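PDB 7K46: aspartate carbamoyltransferase from Leishmania major, which probably catalyses the transfer of a carbamoyl group from carbamoyl phosphate to L-aspartate, an early step of pyrimidine biosynthesis. Local coordinates for residues M54-F59 with G78-F83; S107-L112 with P130-G135; T99-D104 with M124-H129; F58-S63 with V111-K116. One frame throughout, in Å; residues are numbered along the deposited sequence. Where two conformers were deposited one is given.

In the fold
Contacts 1 and 2 are buried contacts within the carbamoyl-phosphate domain. Each pairs neighbouring strands of one four-stranded parallel sheet through backbone bonds and aliphatic packing. Strands 53-58 and 109-113 lie side by side in its middle and tie the two contacts together, T55 meeting S107. Contact 4, only partly buried, joins the ends of these central strands, where rings and an arginine-glutamate salt bridge take over from aliphatic packing. Contact 3 lies farthest from the chain's centre, at the sheet's other end, and works through one carboxylate, with a small apolar patch beside it. Other subunits reach contacts 1, 2 and 3, and also the S63 end of contact 4.

Contact 1. Residues M54-F59 with G78-F83; sequences MTPLFF and GSVVNF
M54 is held by segment 78-83 through both its N-H and its C=O: its N donates to S79 O at 2.9 Å, and its O accepts from V81 N, also at 2.9 Å. This is one parallel bridge, M54 opposite V80, and the chains diverge beyond it. P56 has no N-H to continue the pattern and instead sets its CD 3.3 Å from V81 O. Farther along, water fills in for direct bonds: one molecule links P56 O to F83 N, a second links F58 N to F83 O.

The side chain of T55 shows how the diverging part is packed. Its CB lies 3.7 Å from V81 O. From there OG1 runs beside the backbone N and comes within 4.0 Å of V81 CB, its polar partners being S107 OG and Y106 OH. The other branch, CG2, anti to the backbone N, comes within 3.4 Å of V81 O and ends 3.6 Å from F83 CB. L57 is turned likewise (chi1 -168°) and lies alongside F83, both pointing the same way; L57 CD1 lies 3.6 Å from F83 CD1. P56 and V80 meet at about a right angle, on the side facing helix 63-74.

M54, P56 and V80 face that helix, touching M73, L66 and M74, while T55, L57 and F83 face helix 96-104 at L103 and T99. The contact thus closes the beta-alpha-beta unit of strand 53-58, helix 63-74 and strand 79-80, with strand 109-113 on the far side of 53-58 and a second subunit packing its S67 on V81.

Contact 2. Residues S107-L112 with P130-G135; sequences SDVLVL and PIMNAG
L110 pairs with I131, V111 with M132 and L112 with N133, strands 109-112 and 131-133 running parallel with their axes 4.5 Å apart and 25° askew. Four backbone bonds zigzag between them: L110 N to P130 O, M132 N to L110 O, L112 N to M132 O and A134 N to L112 O, the last 2.8 Å long. N133 OD1 accepts from G135 N at 2.9 Å, an Asx turn at the end of the pairing, and the N-H arrives from above the amide plane of N133.

On one face of the sheet L110 CB meets I131 CG1 at 4.1 Å, and L112 CB meets the other branch, I131 CG2, at 3.9 Å, so the isoleucine straddles the two leucines. The opposite face carries V109, V111, M132 and A134. V109 CG2, which points anti to the backbone N, touches M132 CG at 3.9 Å, the two side chains meeting nearly at right angles. M132 is bent at chi2 and chi3, which folds its CE back toward the same methyl. V111 CG1 is directed down the strand to A134 CB, 3.7 Å away.

The leucine-isoleucine face lies under helix 117-126, where L120 and A123 touch I131, completing a beta-alpha-beta unit. The other face is covered by helix 309-326, with V325 on P130 and I321 on M132, and by helix 63-74, whose F69 meets V111 and M132. Strand 53-58 flanks 109-113 on its other edge; ahead of strand 109-113, D108 OD2 accepts from V53 N and forms a salt bridge with R75 of the second subunit.

Contact 3. Residues T99-D104 with M124-H129; sequences TIRTLD and MSVATH
D104 and H129 make the tight half of this contact. The carboxylate of D104 is shared out between consecutive residues of the opposite loop. OD1 accepts from H129 ND1 at 2.8 Å (N-H...O angle 156°) and, weakly, from H129 N. D104 OD2 accepts from T128 N at 2.8 Å. The imidazole offers its N-H in its own ring plane, yet reaches OD1 from above the carboxylate, with the two flat groups turned 52° apart. T128 N likewise comes in from above. A water adds a further bond to OD2 and also donates to V126 O, bridging the two segments. With both oxygens supplied by N-H donors, the aspartate is probably held ionised; the N-H groups of H129 ND1 and T128 come from the same side of its plane, one to each oxygen, which limits its rotation about chi2.

The apolar half is looser. I100 CG2 touches V126 CG2 at 3.9 Å and A127 CB at 3.8 Å, methyl against methyl. At the partly exposed margin, R101 swings out on a chain bent at chi2 (-120°). V126 lies over one face of the R101 guanidinium, toward its rim, with V126 CG1 3.7 Å from R101 NH2. T128, exposed to solvent, borders the polar cluster.

Helices 96-104 and 117-126 cover the same face of the parallel sheet, I100 and D104 touching L110 beneath. The D104-H129 pair is a histidine-carboxylate hydrogen bond. It fastens the connection from helix 117-126 into strand 131-133, the second half of a beta-alpha-beta crossover in this alpha/beta domain.

Contact 4. Residues F58-S63 with V111-K116; sequences FFEDSS and VLRHAK
F58 and R113 form a parallel bridge, CA to CA 4.6 Å, and F59 N donates to R113 O at 2.8 Å before the chains part. R113 CB stands 3.5 Å from the F58 ring centroid, 11° off its normal, a CH-pi contact. V111 CG1 sits at the edge of the same ring. R113 then bends at chi2, which turns its guanidinium back over the loop that follows F58.

E60 crosses it at about a right angle, and E60 OE2 accepts a hydrogen bond from R113 NE at 2.7 Å, part of a salt bridge, on its anti side and 29° out of the carboxylate plane. S62 CB lies over the centre of one guanidinium face, and R113 NH1 goes on to A134 O. S62 is the N-cap of helix 63-74, and S62-T65 reads Ser-Ser-Arg-Thr, close to the Ser-Thr-Arg-Thr carbamoyl-phosphate motif of the family, so a phosphate-binding role is likely.

On the other side of the strand, H114 CD2 stands over one face of the F59 ring, toward its rim, 3.5 Å from F59 CG; the pair is oblique, planes at 52°. F59 CE1 also reaches L112 CD1 at 4.0 Å. H114 ND1 accepts from K116 N, which helps to set the imidazole's rotation.

Contact 1. Residues M54-F59 with G78-F83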
loop_
_atom_site.group_PDB
_atom_site.type_symbol
_atom_site.label_atom_id
_atom_site.label_comp_id
_atom_site.label_asym_id
_atom_site.label_seq_id
_atom_site.Cartn_x
_atom_site.Cartn_y
_atom_site.Cartn_z
ATOM N N MET A 54 -11.109 4.451 -2.553
ATOM C CA MET A 54 -10.896 3.717 -3.791
ATOM C C MET A 54 -10.226 2.391 -3.455
ATOM O O MET A 54 -9.262 2.367 -2.675
ATOM C CB MET A 54 -9.996 4.518 -4.746
ATOM C CG MET A 54 -9.361 3.672 -5.882
ATOM S SD MET A 54 -8.103 4.588 -6.821
ATOM C CE MET A 54 -9.148 5.695 -7.769
ATOM N N THR A 55 -10.710 1.297 -4.048
ATOM C CA THR A 55 -9.956 0.042 -4.025
ATOM C C THR A 55 -9.584 -0.358 -5.445
ATOM O O THR A 55 -10.481 -0.648 -6.261
ATOM C CB THR A 55 -10.724 -1.110 -3.364
ATOM O OG1 THR A 55 -11.050 -0.770 -2.015
ATOM C CG2 THR A 55 -9.847 -2.363 -3.347
ATOM N N PRO A 56 -8.298 -0.433 -5.778
ATOM C CA PRO A 56 -7.896 -1.056 -7.043
ATOM C C PRO A 56 -7.815 -2.565 -6.901
ATOM O O PRO A 56 -7.374 -3.094 -5.874
ATOM C CB PRO A 56 -6.503 -0.456 -7.310
ATOM C CG PRO A 56 -6.277 0.576 -6.188
ATOM C CD PRO A 56 -7.147 0.129 -5.059
ATOM N N LEU A 57 -8.253 -3.257 -7.949
ATOM C CA LEU A 57 -8.215 -4.716 -8.008
ATOM C C LEU A 57 -7.528 -5.057 -9.325
ATOM O O LEU A 57 -8.161 -5.029 -10.384
ATOM C CB LEU A 57 -9.619 -5.318 -7.912
ATOM C CG LEU A 57 -9.694 -6.829 -7.676
ATOM C CD1 LEU A 57 -9.187 -7.185 -6.269
ATOM C CD2 LEU A 57 -11.117 -7.337 -7.898
ATOM N N PHE A 58 -6.228 -5.347 -9.263
ATOM C CA PHE A 58 -5.400 -5.491 -10.456
ATOM C C PHE A 58 -4.950 -6.943 -10.566
ATOM O O PHE A 58 -4.144 -7.421 -9.758
ATOM C CB PHE A 58 -4.208 -4.531 -10.418
ATOM C CG PHE A 58 -4.510 -3.160 -10.968
ATOM C CD1 PHE A 58 -5.599 -2.428 -10.508
ATOM C CD2 PHE A 58 -3.687 -2.591 -11.937
ATOM C CE1 PHE A 58 -5.876 -1.158 -11.016
ATOM C CE2 PHE A 58 -3.958 -1.325 -12.453
ATOM C CZ PHE A 58 -5.047 -0.604 -11.990
ATOM N N PHE A 59 -5.502 -7.652 -11.547
ATOM C CA PHE A 59 -5.143 -9.041 -11.790
ATOM C C PHE A 59 -3.923 -9.178 -12.686
ATOM O O PHE A 59 -3.367 -10.277 -12.799
ATOM C CB PHE A 59 -6.326 -9.795 -12.408
ATOM C CG PHE A 59 -7.453 -10.040 -11.441
ATOM C CD1 PHE A 59 -8.386 -9.048 -11.181
ATOM C CD2 PHE A 59 -7.576 -11.260 -10.793
ATOM C CE1 PHE A 59 -9.421 -9.264 -10.289
ATOM C CE2 PHE A 59 -8.617 -11.482 -9.900
ATOM C CZ PHE A 59 -9.539 -10.477 -9.651
ATOM N N GLY A 78 -8.940 11.935 -1.406
ATOM C CA GLY A 78 -9.493 10.626 -1.124
ATOM C C GLY A 78 -8.467 9.644 -0.580
ATOM O O GLY A 78 -7.268 9.913 -0.533
ATOM N N SER A 79 -8.973 8.483 -0.167
ATOM C CA SER A 79 -8.187 7.399 0.413
ATOM C C SER A 79 -8.116 6.228 -0.557
ATOM O O SER A 79 -9.013 6.038 -1.380
ATOM C CB SER A 79 -8.813 6.911 1.727
ATOM O OG SER A 79 -8.837 7.950 2.691
ATOM N N VAL A 80 -7.061 5.426 -0.440
ATOM C CA VAL A 80 -6.901 4.230 -1.264
ATOM C C VAL A 80 -6.608 3.036 -0.370
ATOM O O VAL A 80 -5.690 3.080 0.458
ATOM C CB VAL A 80 -5.770 4.388 -2.298
ATOM C CG1 VAL A 80 -5.626 3.095 -3.112
ATOM C CG2 VAL A 80 -6.051 5.586 -3.196
ATOM N N VAL A 81 -7.363 1.958 -0.561
ATOM C CA VAL A 81 -7.161 0.705 0.155
ATOM C C VAL A 81 -6.719 -0.342 -0.859
ATOM O O VAL A 81 -7.403 -0.554 -1.866
ATOM C CB VAL A 81 -8.448 0.257 0.872
ATOM C CG1 VAL A 81 -8.277 -1.160 1.455
ATOM C CG2 VAL A 81 -8.828 1.266 1.971
ATOM N N ASN A 82 -5.590 -0.996 -0.593
ATOM C CA ASN A 82 -5.115 -2.069 -1.458
ATOM C C ASN A 82 -5.905 -3.348 -1.206
ATOM O O ASN A 82 -6.402 -3.587 -0.104
ATOM C CB ASN A 82 -3.629 -2.347 -1.217
ATOM C CG ASN A 82 -2.808 -1.081 -1.104
ATOM O OD1 ASN A 82 -2.867 -0.207 -1.971
ATOM N ND2 ASN A 82 -2.038 -0.973 -0.024
ATOM N N PHE A 83 -6.008 -4.185 -2.237
ATOM C CA PHE A 83 -6.648 -5.493 -2.096
ATOM C C PHE A 83 -5.859 -6.477 -2.954
ATOM O O PHE A 83 -6.006 -6.491 -4.178
ATOM C CB PHE A 83 -8.111 -5.443 -2.511
ATOM C CG PHE A 83 -8.910 -6.628 -2.059
ATOM C CD1 PHE A 83 -8.847 -7.835 -2.752
ATOM C CD2 PHE A 83 -9.736 -6.537 -0.946
ATOM C CE1 PHE A 83 -9.591 -8.925 -2.341
ATOM C CE2 PHE A 83 -10.487 -7.625 -0.530
ATOM C CZ PHE A 83 -10.414 -8.822 -1.225
HETATM O O HOH W 1 -4.967 -3.150 -4.665
HETATM O O HOH W 2 -5.019 -5.594 -6.601
#

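Contact 2. Residues S107-L112 with P130-G135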
loop_
_atom_site.group_PDB
_atom_site.type_symbol
_atom_site.label_atom_id
_atom_site.label_comp_id
_atom_site.label_asym_id
_atom_site.label_seq_id
_atom_site.Cartn_x
_atom_site.Cartn_y
_atom_site.Cartn_z
ATOM N N SER A 107 -15.946 0.414 0.006
ATOM C CA SER A 107 -15.387 1.325 -0.991
ATOM C C SER A 107 -16.454 2.258 -1.561
ATOM O O SER A 107 -17.652 1.966 -1.536
ATOM C CB SER A 107 -14.753 0.558 -2.165
ATOM O OG SER A 107 -13.723 -0.328 -1.760
ATOM N N ASP A 108 -15.984 3.379 -2.116
ATOM C CA ASP A 108 -16.809 4.281 -2.913
ATOM C C ASP A 108 -16.586 4.130 -4.412
ATOM O O ASP A 108 -17.477 4.466 -5.193
ATOM C CB ASP A 108 -16.531 5.737 -2.528
ATOM C CG ASP A 108 -16.925 6.037 -1.100
ATOM O OD1 ASP A 108 -18.114 6.350 -0.854
ATOM O OD2 ASP A 108 -16.048 5.917 -0.224
ATOM N N VAL A 109 -15.408 3.683 -4.828
ATOM C CA VAL A 109 -15.110 3.500 -6.244
ATOM C C VAL A 109 -14.130 2.343 -6.362
ATOM O O VAL A 109 -13.239 2.177 -5.520
ATOM C CB VAL A 109 -14.566 4.798 -6.899
ATOM C CG1 VAL A 109 -13.243 5.244 -6.266
ATOM C CG2 VAL A 109 -14.419 4.628 -8.432
ATOM N N LEU A 110 -14.325 1.514 -7.390
ATOM C CA LEU A 110 -13.436 0.400 -7.674
ATOM C C LEU A 110 -12.675 0.685 -8.963
ATOM O O LEU A 110 -13.185 1.371 -9.853
ATOM C CB LEU A 110 -14.221 -0.915 -7.817
ATOM C CG LEU A 110 -15.294 -1.256 -6.775
ATOM C CD1 LEU A 110 -15.796 -2.691 -6.995
ATOM C CD2 LEU A 110 -14.730 -1.111 -5.381
ATOM N N VAL A 111 -11.443 0.176 -9.052
ATOM C CA VAL A 111 -10.643 0.262 -10.279
ATOM C C VAL A 111 -10.240 -1.159 -10.648
ATOM O O VAL A 111 -9.468 -1.792 -9.917
ATOM C CB VAL A 111 -9.402 1.158 -10.116
ATOM C CG1 VAL A 111 -8.637 1.268 -11.452
ATOM C CG2 VAL A 111 -9.781 2.555 -9.591
ATOM N N LEU A 112 -10.743 -1.660 -11.782
ATOM C CA LEU A 112 -10.531 -3.048 -12.188
ATOM C C LEU A 112 -9.572 -3.134 -13.373
ATOM O O LEU A 112 -9.796 -2.505 -14.418
ATOM C CB LEU A 112 -11.852 -3.736 -12.554
ATOM C CG LEU A 112 -11.677 -5.188 -13.026
ATOM C CD1 LEU A 112 -11.242 -6.091 -11.856
ATOM C CD2 LEU A 112 -12.945 -5.724 -13.690
ATOM N N PRO A 130 -19.370 2.641 -8.555
ATOM C CA PRO A 130 -18.790 2.741 -9.900
ATOM C C PRO A 130 -17.477 1.978 -10.013
ATOM O O PRO A 130 -16.652 1.975 -9.093
ATOM C CB PRO A 130 -18.578 4.249 -10.079
ATOM C CG PRO A 130 -19.656 4.866 -9.206
ATOM C CD PRO A 130 -19.686 3.971 -7.996
ATOM N N ILE A 131 -17.293 1.337 -11.166
ATOM C CA ILE A 131 -16.049 0.661 -11.525
ATOM C C ILE A 131 -15.380 1.458 -12.635
ATOM O O ILE A 131 -16.012 1.766 -13.652
ATOM C CB ILE A 131 -16.296 -0.783 -11.990
ATOM C CG1 ILE A 131 -16.913 -1.626 -10.874
ATOM C CG2 ILE A 131 -14.982 -1.427 -12.487
ATOM C CD1 ILE A 131 -17.361 -2.992 -11.361
ATOM N N MET A 132 -14.103 1.777 -12.443
ATOM C CA MET A 132 -13.271 2.365 -13.486
ATOM C C MET A 132 -12.509 1.236 -14.174
ATOM O O MET A 132 -11.715 0.532 -13.536
ATOM C CB MET A 132 -12.282 3.379 -12.900
ATOM C CG MET A 132 -12.870 4.464 -12.005
ATOM S SD MET A 132 -13.949 5.633 -12.854
ATOM C CE MET A 132 -15.554 4.971 -12.412
ATOM N N ASN A 133 -12.747 1.052 -15.464
ATOM C CA ASN A 133 -12.012 0.037 -16.210
ATOM C C ASN A 133 -10.599 0.558 -16.495
ATOM O O ASN A 133 -10.420 1.536 -17.225
ATOM C CB ASN A 133 -12.767 -0.311 -17.491
ATOM C CG ASN A 133 -11.953 -1.181 -18.424
ATOM O OD1 ASN A 133 -10.997 -1.840 -18.003
ATOM N ND2 ASN A 133 -12.334 -1.198 -19.701
ATOM N N ALA A 134 -9.591 -0.096 -15.922
ATOM C CA ALA A 134 -8.200 0.316 -16.070
ATOM C C ALA A 134 -7.493 -0.356 -17.250
ATOM O O ALA A 134 -6.267 -0.237 -17.374
ATOM C CB ALA A 134 -7.436 0.035 -14.772
ATOM N N GLY A 135 -8.228 -1.049 -18.119
ATOM C CA GLY A 135 -7.636 -1.642 -19.308
ATOM C C GLY A 135 -7.903 -3.132 -19.391
ATOM O O GLY A 135 -7.827 -3.822 -18.372
#

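Contact 3. Residues T99-D104 with M124-H129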
loop_
_atom_site.group_PDB
_atom_site.type_symbol
_atom_site.label_atom_id
_atom_site.label_comp_id
_atom_site.label_asym_id
_atom_site.label_seq_id
_atom_site.Cartn_x
_atom_site.Cartn_y
_atom_site.Cartn_z
ATOM N N THR A 99 -15.546 -11.287 -4.762
ATOM C CA THR A 99 -14.499 -10.324 -4.445
ATOM C C THR A 99 -14.998 -8.896 -4.627
ATOM O O THR A 99 -14.728 -8.028 -3.786
ATOM C CB THR A 99 -13.267 -10.585 -5.309
ATOM O OG1 THR A 99 -12.772 -11.902 -5.026
ATOM C CG2 THR A 99 -12.177 -9.552 -5.007
ATOM N N ILE A 100 -15.724 -8.640 -5.723
ATOM C CA ILE A 100 -16.304 -7.317 -5.954
ATOM C C ILE A 100 -17.232 -6.931 -4.805
ATOM O O ILE A 100 -17.179 -5.804 -4.296
ATOM C CB ILE A 100 -17.035 -7.285 -7.311
ATOM C CG1 ILE A 100 -16.029 -7.472 -8.460
ATOM C CG2 ILE A 100 -17.855 -5.988 -7.479
ATOM C CD1 ILE A 100 -14.978 -6.354 -8.565
ATOM N N ARG A 101 -18.113 -7.850 -4.393
ATOM C CA ARG A 101 -18.993 -7.571 -3.257
ATOM C C ARG A 101 -18.189 -7.218 -2.014
ATOM O O ARG A 101 -18.596 -6.361 -1.218
ATOM C CB ARG A 101 -19.889 -8.775 -2.960
ATOM C CG ARG A 101 -20.651 -9.334 -4.155
ATOM C CD ARG A 101 -22.119 -9.262 -3.908
ATOM N NE ARG A 101 -22.906 -10.081 -4.824
ATOM C CZ ARG A 101 -24.195 -9.877 -5.038
ATOM N NH1 ARG A 101 -24.831 -8.867 -4.465
ATOM N NH2 ARG A 101 -24.860 -10.699 -5.845
ATOM N N THR A 102 -17.060 -7.897 -1.812
ATOM C CA THR A 102 -16.205 -7.583 -0.673
ATOM C C THR A 102 -15.693 -6.145 -0.759
ATOM O O THR A 102 -15.745 -5.400 0.227
ATOM C CB THR A 102 -15.056 -8.599 -0.612
ATOM O OG1 THR A 102 -15.606 -9.920 -0.461
ATOM C CG2 THR A 102 -14.129 -8.317 0.576
ATOM N N LEU A 103 -15.241 -5.720 -1.945
ATOM C CA LEU A 103 -14.793 -4.338 -2.119
ATOM C C LEU A 103 -15.928 -3.346 -1.878
ATOM O O LEU A 103 -15.719 -2.284 -1.275
ATOM C CB LEU A 103 -14.208 -4.144 -3.519
ATOM C CG LEU A 103 -12.719 -4.413 -3.729
ATOM C CD1 LEU A 103 -12.353 -5.844 -3.354
ATOM C CD2 LEU A 103 -12.314 -4.106 -5.180
ATOM N N ASP A 104 -17.138 -3.665 -2.355
ATOM C CA ASP A 104 -18.276 -2.759 -2.190
ATOM C C ASP A 104 -18.691 -2.595 -0.739
ATOM O O ASP A 104 -19.453 -1.669 -0.421
ATOM C CB ASP A 104 -19.500 -3.254 -2.967
ATOM C CG ASP A 104 -19.491 -2.838 -4.417
ATOM O OD1 ASP A 104 -18.954 -1.762 -4.757
ATOM O OD2 ASP A 104 -20.047 -3.603 -5.229
ATOM N N MET A 124 -19.410 -5.693 -13.081
ATOM C CA MET A 124 -20.533 -4.766 -13.146
ATOM C C MET A 124 -21.870 -5.454 -12.900
ATOM O O MET A 124 -22.834 -4.779 -12.529
ATOM C CB MET A 124 -20.526 -4.036 -14.491
ATOM C CG MET A 124 -19.343 -3.055 -14.592
ATOM S SD MET A 124 -19.448 -1.945 -16.008
ATOM C CE MET A 124 -19.713 -3.123 -17.333
ATOM N N SER A 125 -21.946 -6.778 -13.069
ATOM C CA SER A 125 -23.201 -7.482 -12.824
ATOM C C SER A 125 -23.597 -7.474 -11.348
ATOM O O SER A 125 -24.772 -7.697 -11.037
ATOM C CB SER A 125 -23.117 -8.928 -13.334
ATOM O OG SER A 125 -22.509 -9.805 -12.388
ATOM N N VAL A 126 -22.649 -7.247 -10.437
ATOM C CA VAL A 126 -22.947 -7.235 -9.008
ATOM C C VAL A 126 -22.509 -5.959 -8.306
ATOM O O VAL A 126 -22.955 -5.707 -7.172
ATOM C CB VAL A 126 -22.316 -8.459 -8.300
ATOM C CG1 VAL A 126 -22.853 -9.773 -8.871
ATOM C CG2 VAL A 126 -20.779 -8.395 -8.353
ATOM N N ALA A 127 -21.638 -5.135 -8.890
ATOM C CA ALA A 127 -21.106 -3.985 -8.170
ATOM C C ALA A 127 -22.203 -2.983 -7.831
ATOM O O ALA A 127 -23.141 -2.775 -8.605
ATOM C CB ALA A 127 -20.019 -3.295 -8.996
ATOM N N THR A 128 -22.093 -2.371 -6.651
ATOM C CA THR A 128 -23.003 -1.303 -6.265
ATOM C C THR A 128 -22.338 0.066 -6.278
ATOM O O THR A 128 -23.016 1.065 -6.049
ATOM C CB THR A 128 -23.597 -1.559 -4.871
ATOM O OG1 THR A 128 -22.541 -1.582 -3.908
ATOM C CG2 THR A 128 -24.345 -2.902 -4.840
ATOM N N HIS A 129 -21.040 0.139 -6.527
ATOM C CA HIS A 129 -20.337 1.400 -6.674
ATOM C C HIS A 129 -19.715 1.450 -8.064
ATOM O O HIS A 129 -19.564 0.412 -8.721
ATOM C CB HIS A 129 -19.255 1.568 -5.595
ATOM C CG HIS A 129 -19.805 1.634 -4.203
ATOM N ND1 HIS A 129 -19.883 0.531 -3.380
ATOM C CD2 HIS A 129 -20.362 2.659 -3.515
ATOM C CE1 HIS A 129 -20.438 0.880 -2.232
ATOM N NE2 HIS A 129 -20.737 2.166 -2.288
HETATM O O HOH W 3 -21.651 -5.633 -4.695
#

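Contact 4. Residues F58-S63 with V111-K116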
loop_
_atom_site.group_PDB
_atom_site.type_symbol
_atom_site.label_atom_id
_atom_site.label_comp_id
_atom_site.label_asym_id
_atom_site.label_seq_id
_atom_site.Cartn_x
_atom_site.Cartn_y
_atom_site.Cartn_z
ATOM N N PHE A 58 -6.228 -5.347 -9.263
ATOM C CA PHE A 58 -5.400 -5.491 -10.456
ATOM C C PHE A 58 -4.950 -6.943 -10.566
ATOM O O PHE A 58 -4.144 -7.421 -9.758
ATOM C CB PHE A 58 -4.208 -4.531 -10.418
ATOM C CG PHE A 58 -4.510 -3.160 -10.968
ATOM C CD1 PHE A 58 -5.599 -2.428 -10.508
ATOM C CD2 PHE A 58 -3.687 -2.591 -11.937
ATOM C CE1 PHE A 58 -5.876 -1.158 -11.016
ATOM C CE2 PHE A 58 -3.958 -1.325 -12.453
ATOM C CZ PHE A 58 -5.047 -0.604 -11.990
ATOM N N PHE A 59 -5.502 -7.652 -11.547
ATOM C CA PHE A 59 -5.143 -9.041 -11.790
ATOM C C PHE A 59 -3.923 -9.178 -12.686
ATOM O O PHE A 59 -3.367 -10.277 -12.799
ATOM C CB PHE A 59 -6.326 -9.795 -12.408
ATOM C CG PHE A 59 -7.453 -10.040 -11.441
ATOM C CD1 PHE A 59 -8.386 -9.048 -11.181
ATOM C CD2 PHE A 59 -7.576 -11.260 -10.793
ATOM C CE1 PHE A 59 -9.421 -9.264 -10.289
ATOM C CE2 PHE A 59 -8.617 -11.482 -9.900
ATOM C CZ PHE A 59 -9.539 -10.477 -9.651
ATOM N N GLU A 60 -3.510 -8.101 -13.334
ATOM C CA GLU A 60 -2.248 -8.049 -14.047
ATOM C C GLU A 60 -1.506 -6.799 -13.597
ATOM O O GLU A 60 -2.120 -5.800 -13.217
ATOM C CB GLU A 60 -2.458 -8.048 -15.570
ATOM C CG GLU A 60 -3.498 -7.056 -16.059
ATOM C CD GLU A 60 -3.623 -7.046 -17.571
ATOM O OE1 GLU A 60 -3.116 -8.005 -18.197
ATOM O OE2 GLU A 60 -4.222 -6.086 -18.127
ATOM N N ASP A 61 -0.184 -6.871 -13.617
ATOM C CA ASP A 61 0.619 -5.730 -13.203
ATOM C C ASP A 61 0.533 -4.620 -14.242
ATOM O O ASP A 61 0.692 -4.863 -15.440
ATOM C CB ASP A 61 2.073 -6.150 -13.004
ATOM C CG ASP A 61 2.263 -7.035 -11.789
ATOM O OD1 ASP A 61 1.285 -7.227 -11.030
ATOM O OD2 ASP A 61 3.392 -7.530 -11.589
ATOM N N SER A 62 0.267 -3.397 -13.779
ATOM C CA SER A 62 0.452 -2.203 -14.604
ATOM C C SER A 62 0.693 -1.059 -13.619
ATOM O O SER A 62 -0.211 -0.280 -13.312
ATOM C CB SER A 62 -0.730 -1.907 -15.530
ATOM O OG SER A 62 -0.489 -0.721 -16.286
ATOM N N SER A 63 1.933 -0.990 -13.112
ATOM C CA SER A 63 2.253 -0.010 -12.082
ATOM C C SER A 63 2.039 1.408 -12.582
ATOM O O SER A 63 1.630 2.275 -11.803
ATOM C CB SER A 63 3.690 -0.195 -11.602
ATOM O OG SER A 63 3.831 -1.427 -10.907
ATOM N N VAL A 111 -11.443 0.176 -9.052
ATOM C CA VAL A 111 -10.643 0.262 -10.279
ATOM C C VAL A 111 -10.240 -1.159 -10.648
ATOM O O VAL A 111 -9.468 -1.792 -9.917
ATOM C CB VAL A 111 -9.402 1.158 -10.116
ATOM C CG1 VAL A 111 -8.637 1.268 -11.452
ATOM C CG2 VAL A 111 -9.781 2.555 -9.591
ATOM N N LEU A 112 -10.743 -1.660 -11.782
ATOM C CA LEU A 112 -10.531 -3.048 -12.188
ATOM C C LEU A 112 -9.572 -3.134 -13.373
ATOM O O LEU A 112 -9.796 -2.505 -14.418
ATOM C CB LEU A 112 -11.852 -3.736 -12.554
ATOM C CG LEU A 112 -11.677 -5.188 -13.026
ATOM C CD1 LEU A 112 -11.242 -6.091 -11.856
ATOM C CD2 LEU A 112 -12.945 -5.724 -13.690
ATOM N N ARG A 113 -8.527 -3.940 -13.216
ATOM C CA ARG A 113 -7.606 -4.280 -14.298
ATOM C C ARG A 113 -7.572 -5.799 -14.433
ATOM O O ARG A 113 -7.050 -6.502 -13.557
ATOM C CB ARG A 113 -6.217 -3.713 -14.018
ATOM C CG ARG A 113 -5.167 -4.125 -15.020
ATOM C CD ARG A 113 -5.151 -3.197 -16.213
ATOM N NE ARG A 113 -4.084 -3.543 -17.145
ATOM C CZ ARG A 113 -3.410 -2.662 -17.876
ATOM N NH1 ARG A 113 -3.664 -1.362 -17.804
ATOM N NH2 ARG A 113 -2.447 -3.096 -18.693
ATOM N N HIS A 114 -8.140 -6.300 -15.525
ATOM C CA HIS A 114 -8.219 -7.729 -15.800
ATOM C C HIS A 114 -8.105 -7.900 -17.305
ATOM O O HIS A 114 -8.670 -7.105 -18.058
ATOM C CB HIS A 114 -9.544 -8.311 -15.291
ATOM C CG HIS A 114 -9.559 -9.804 -15.171
ATOM N ND1 HIS A 114 -9.497 -10.643 -16.265
ATOM C CD2 HIS A 114 -9.665 -10.608 -14.086
ATOM C CE1 HIS A 114 -9.546 -11.900 -15.855
ATOM N NE2 HIS A 114 -9.645 -11.906 -14.537
ATOM N N ALA A 115 -7.370 -8.924 -17.747
ATOM C CA ALA A 115 -7.179 -9.101 -19.186
ATOM C C ALA A 115 -8.478 -9.463 -19.905
ATOM O O ALA A 115 -8.626 -9.162 -21.097
ATOM C CB ALA A 115 -6.116 -10.167 -19.460
ATOM N N LYS A 116 -9.423 -10.104 -19.218
ATOM C CA LYS A 116 -10.620 -10.632 -19.874
ATOM C C LYS A 116 -11.758 -9.618 -19.829
ATOM O O LYS A 116 -12.115 -9.127 -18.757
ATOM C CB LYS A 116 -11.070 -11.931 -19.206
ATOM C CG LYS A 116 -10.038 -13.047 -19.243
ATOM C CD LYS A 116 -9.719 -13.448 -20.670
ATOM C CE LYS A 116 -8.886 -14.721 -20.721
ATOM N NZ LYS A 116 -8.618 -15.149 -22.127
#